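Local atomic coordinates of Exo-beta-1,3-galactanase (Bifidobacterium bifidum, PDB entry 5FLW), a protein that probably releases galactose from the non-reducing ends of beta-1,3-galactan chains, as a glycoside hydrolase of family 43. Residues 73-85 against 97-109. Sequence-based numbering, arbitrary orientation.
Sequences SALAADRIGERPK and MYIHAETPDYGYA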
# COMPACT_ATOMS: atom_id res chain seq x y z
N SER A 73 -12.44 6.06 -20.53
CA SER A 73 -11.63 5.00 -19.93
C SER A 73 -11.82 4.97 -18.42
O SER A 73 -12.34 5.91 -17.80
CB SER A 73 -10.13 5.19 -20.25
OG SER A 73 -9.54 6.24 -19.50
N ALA A 74 -11.34 3.87 -17.81
CA ALA A 74 -11.51 3.68 -16.38
C ALA A 74 -10.60 4.57 -15.53
O ALA A 74 -10.75 4.60 -14.30
CB ALA A 74 -11.31 2.21 -16.01
N LEU A 75 -9.67 5.29 -16.15
CA LEU A 75 -8.81 6.24 -15.44
C LEU A 75 -8.93 7.65 -16.02
O LEU A 75 -7.96 8.43 -15.99
CB LEU A 75 -7.35 5.76 -15.42
CG LEU A 75 -7.05 4.54 -14.53
CD1 LEU A 75 -5.61 4.05 -14.69
CD2 LEU A 75 -7.38 4.82 -13.05
N ALA A 76 -10.11 7.99 -16.55
CA ALA A 76 -10.41 9.35 -16.99
C ALA A 76 -10.50 10.29 -15.77
O ALA A 76 -10.53 9.86 -14.61
CB ALA A 76 -11.72 9.37 -17.80
N ALA A 77 -10.56 11.60 -16.06
CA ALA A 77 -10.53 12.63 -15.03
C ALA A 77 -11.73 12.57 -14.10
O ALA A 77 -11.69 13.12 -13.01
CB ALA A 77 -10.50 14.02 -15.70
N ASP A 78 -12.82 11.91 -14.52
CA ASP A 78 -14.01 11.80 -13.71
C ASP A 78 -14.04 10.54 -12.87
O ASP A 78 -14.98 10.36 -12.08
CB ASP A 78 -15.25 11.86 -14.59
CG ASP A 78 -15.29 10.73 -15.61
OD1 ASP A 78 -14.37 10.65 -16.45
OD2 ASP A 78 -16.22 9.90 -15.55
N ARG A 79 -13.03 9.67 -13.00
CA ARG A 79 -12.93 8.42 -12.25
C ARG A 79 -12.00 8.60 -11.04
O ARG A 79 -11.46 9.67 -10.79
CB ARG A 79 -12.43 7.27 -13.13
CG ARG A 79 -13.13 7.16 -14.45
CD ARG A 79 -14.61 6.71 -14.38
NE ARG A 79 -15.17 7.09 -15.68
CZ ARG A 79 -15.48 6.26 -16.68
NH1 ARG A 79 -15.37 4.94 -16.50
NH2 ARG A 79 -15.90 6.75 -17.86
N ILE A 80 -11.82 7.49 -10.32
CA ILE A 80 -10.98 7.43 -9.14
C ILE A 80 -9.94 6.31 -9.31
O ILE A 80 -10.26 5.23 -9.80
CB ILE A 80 -11.83 7.17 -7.88
CG1 ILE A 80 -12.70 8.39 -7.56
CG2 ILE A 80 -10.97 6.79 -6.68
CD1 ILE A 80 -13.80 8.12 -6.57
N GLY A 81 -8.70 6.58 -8.92
CA GLY A 81 -7.60 5.63 -9.01
C GLY A 81 -6.79 5.75 -7.74
O GLY A 81 -6.10 6.74 -7.55
N GLU A 82 -6.87 4.73 -6.89
CA GLU A 82 -6.20 4.75 -5.60
C GLU A 82 -5.22 3.62 -5.28
O GLU A 82 -5.25 2.56 -5.88
CB GLU A 82 -7.27 4.75 -4.50
CG GLU A 82 -8.17 5.98 -4.47
CD GLU A 82 -9.29 5.88 -3.46
OE1 GLU A 82 -9.58 4.76 -3.00
OE2 GLU A 82 -9.88 6.92 -3.12
N ARG A 83 -4.36 3.89 -4.30
CA ARG A 83 -3.41 2.91 -3.76
C ARG A 83 -2.56 2.22 -4.83
O ARG A 83 -2.48 0.99 -4.88
CB ARG A 83 -4.09 1.89 -2.85
CG ARG A 83 -4.77 2.57 -1.65
CD ARG A 83 -5.27 1.57 -0.59
NE ARG A 83 -5.89 2.31 0.51
CZ ARG A 83 -5.21 2.90 1.49
NH1 ARG A 83 -3.88 2.81 1.53
NH2 ARG A 83 -5.86 3.57 2.46
N PRO A 84 -1.85 3.00 -5.67
CA PRO A 84 -1.02 2.39 -6.72
C PRO A 84 0.09 1.55 -6.10
O PRO A 84 0.67 1.90 -5.07
CB PRO A 84 -0.43 3.61 -7.47
CG PRO A 84 -0.38 4.71 -6.44
CD PRO A 84 -1.65 4.47 -5.60
N LYS A 85 0.39 0.43 -6.77
CA LYS A 85 1.44 -0.48 -6.35
C LYS A 85 2.22 -0.91 -7.59
O LYS A 85 1.65 -1.01 -8.68
CB LYS A 85 0.83 -1.74 -5.70
CG LYS A 85 -0.04 -1.45 -4.46
CD LYS A 85 0.82 -0.93 -3.30
CE LYS A 85 -0.03 -0.29 -2.18
NZ LYS A 85 -0.66 0.99 -2.64
N MET A 97 2.27 -1.99 -12.81
CA MET A 97 1.55 -1.20 -11.83
C MET A 97 0.11 -1.68 -11.70
O MET A 97 -0.54 -2.02 -12.71
CB MET A 97 1.58 0.28 -12.21
CG MET A 97 0.88 1.18 -11.20
SD MET A 97 0.99 2.96 -11.62
CE MET A 97 2.73 3.27 -11.30
N TYR A 98 -0.37 -1.75 -10.45
CA TYR A 98 -1.75 -2.10 -10.10
C TYR A 98 -2.39 -0.90 -9.42
O TYR A 98 -1.72 -0.16 -8.69
CB TYR A 98 -1.77 -3.32 -9.15
CG TYR A 98 -0.85 -4.41 -9.65
CD1 TYR A 98 -1.27 -5.32 -10.62
CD2 TYR A 98 0.47 -4.49 -9.19
CE1 TYR A 98 -0.41 -6.31 -11.12
CE2 TYR A 98 1.35 -5.44 -9.69
CZ TYR A 98 0.91 -6.36 -10.65
OH TYR A 98 1.76 -7.31 -11.14
N ILE A 99 -3.69 -0.69 -9.65
CA ILE A 99 -4.36 0.46 -9.06
C ILE A 99 -5.80 0.06 -8.76
O ILE A 99 -6.39 -0.76 -9.47
CB ILE A 99 -4.24 1.72 -9.96
CG1 ILE A 99 -4.65 3.00 -9.21
CG2 ILE A 99 -5.05 1.57 -11.23
CD1 ILE A 99 -4.19 4.22 -9.91
N HIS A 100 -6.35 0.62 -7.70
CA HIS A 100 -7.78 0.44 -7.45
C HIS A 100 -8.51 1.41 -8.38
O HIS A 100 -8.48 2.63 -8.17
CB HIS A 100 -8.09 0.68 -5.96
CG HIS A 100 -9.57 0.81 -5.64
ND1 HIS A 100 -10.01 1.35 -4.44
CD2 HIS A 100 -10.69 0.46 -6.34
CE1 HIS A 100 -11.34 1.34 -4.43
NE2 HIS A 100 -11.77 0.82 -5.56
N ALA A 101 -9.13 0.87 -9.44
CA ALA A 101 -9.93 1.68 -10.36
C ALA A 101 -11.36 1.72 -9.83
O ALA A 101 -11.97 0.67 -9.57
CB ALA A 101 -9.89 1.10 -11.78
N GLU A 102 -11.89 2.94 -9.68
CA GLU A 102 -13.14 3.13 -8.97
C GLU A 102 -13.94 4.22 -9.68
O GLU A 102 -13.40 4.96 -10.50
CB GLU A 102 -12.89 3.49 -7.49
CG GLU A 102 -14.11 3.35 -6.58
CD GLU A 102 -14.80 2.02 -6.79
OE1 GLU A 102 -14.37 0.99 -6.18
OE2 GLU A 102 -15.75 2.01 -7.58
N THR A 103 -15.24 4.30 -9.36
CA THR A 103 -16.11 5.37 -9.85
C THR A 103 -16.63 6.17 -8.65
O THR A 103 -16.60 5.67 -7.52
CB THR A 103 -17.30 4.79 -10.66
OG1 THR A 103 -18.01 3.82 -9.88
CG2 THR A 103 -16.83 4.12 -11.97
N PRO A 104 -17.10 7.41 -8.86
CA PRO A 104 -17.59 8.21 -7.71
C PRO A 104 -18.74 7.55 -6.95
O PRO A 104 -18.89 7.79 -5.74
CB PRO A 104 -18.01 9.54 -8.35
CG PRO A 104 -17.12 9.63 -9.57
CD PRO A 104 -17.05 8.23 -10.09
N ASP A 105 -19.56 6.73 -7.62
CA ASP A 105 -20.63 6.00 -6.94
C ASP A 105 -20.10 4.78 -6.18
O ASP A 105 -20.87 4.15 -5.44
CB ASP A 105 -21.66 5.52 -7.96
CG ASP A 105 -21.09 4.44 -8.90
OD1 ASP A 105 -21.14 3.23 -8.57
OD2 ASP A 105 -20.54 4.81 -9.95
N TYR A 106 -18.82 4.44 -6.37
CA TYR A 106 -18.16 3.39 -5.60
C TYR A 106 -18.63 1.97 -5.89
O TYR A 106 -18.30 1.06 -5.12
CB TYR A 106 -18.17 3.70 -4.11
CG TYR A 106 -16.88 4.30 -3.70
CD1 TYR A 106 -16.60 5.65 -3.88
CD2 TYR A 106 -15.88 3.46 -3.18
CE1 TYR A 106 -15.38 6.15 -3.51
CE2 TYR A 106 -14.66 3.93 -2.83
CZ TYR A 106 -14.40 5.27 -2.99
OH TYR A 106 -13.16 5.73 -2.60
N GLY A 107 -19.29 1.75 -7.01
CA GLY A 107 -19.76 0.45 -7.42
C GLY A 107 -18.86 -0.31 -8.36
O GLY A 107 -19.18 -1.46 -8.68
N TYR A 108 -17.75 0.27 -8.82
CA TYR A 108 -16.96 -0.40 -9.86
C TYR A 108 -15.99 -1.44 -9.30
O TYR A 108 -15.95 -2.59 -9.76
CB TYR A 108 -16.23 0.62 -10.71
CG TYR A 108 -15.55 0.06 -11.96
CD1 TYR A 108 -16.29 -0.62 -12.94
CD2 TYR A 108 -14.18 0.28 -12.20
CE1 TYR A 108 -15.67 -1.08 -14.13
CE2 TYR A 108 -13.55 -0.18 -13.37
CZ TYR A 108 -14.31 -0.86 -14.33
OH TYR A 108 -13.75 -1.32 -15.51
N ALA A 109 -15.13 -1.01 -8.37
CA ALA A 109 -14.32 -1.91 -7.56
C ALA A 109 -13.50 -2.89 -8.42
O ALA A 109 -13.63 -4.12 -8.32
CB ALA A 109 -15.20 -2.61 -6.53
O HOH W 1 -12.73 3.55 -12.94
O HOH W 2 -8.38 2.13 -2.48
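The side chains of Glu82 and His100 run alongside each other on one face of the sheet, carboxylate and imidazole planes 79° apart; in the plane of the His100 ring, Glu102 OE1 sits at one edge and a water at another. Ile80, Glu82, His100 and Glu102 lie on two antiparallel strands of a beta hairpin, the inner pair in one blade of the five-bladed beta-propeller of family 43. That water bridges His100 ND1 to Glu82 OE1, which stays 3.7 Å from His100 ND1. On the loop that follows, the Tyr106 ring has Glu102 CG over the centre of one face and Pro104 O at its edge, while Ile80 CD1 approaches CE1 obliquely. Pairs of backbone hydrogen bonds join Ile80 to Glu102, Glu82 to His100 and Lys85 to Tyr98. Between Glu82 and Lys85 a beta bulge shifts the register by one residue, and the chain turns a corner at Arg83, whose side chain forms salt bridges with Asp138 and Asp246. Gly81 suits its place because, with no side chain, it lets Ile99 CD1 pack 3.7 Å from Gly81 C. Ile99 CG1, anti to the backbone N (chi1 -166°), leans over Glu82 O at 3.4 Å. Glutamate suits position 102: with Glu102 bent at chi2 (48°), OE2 accepts from the backbone N of Thr103, Tyr108 and Ala109, tying down the loop. Glu102 OE1 accepts from His100 NE2 at 2.7 Å, the donor coming to the anti side of the carboxylate but tilted out of its plane.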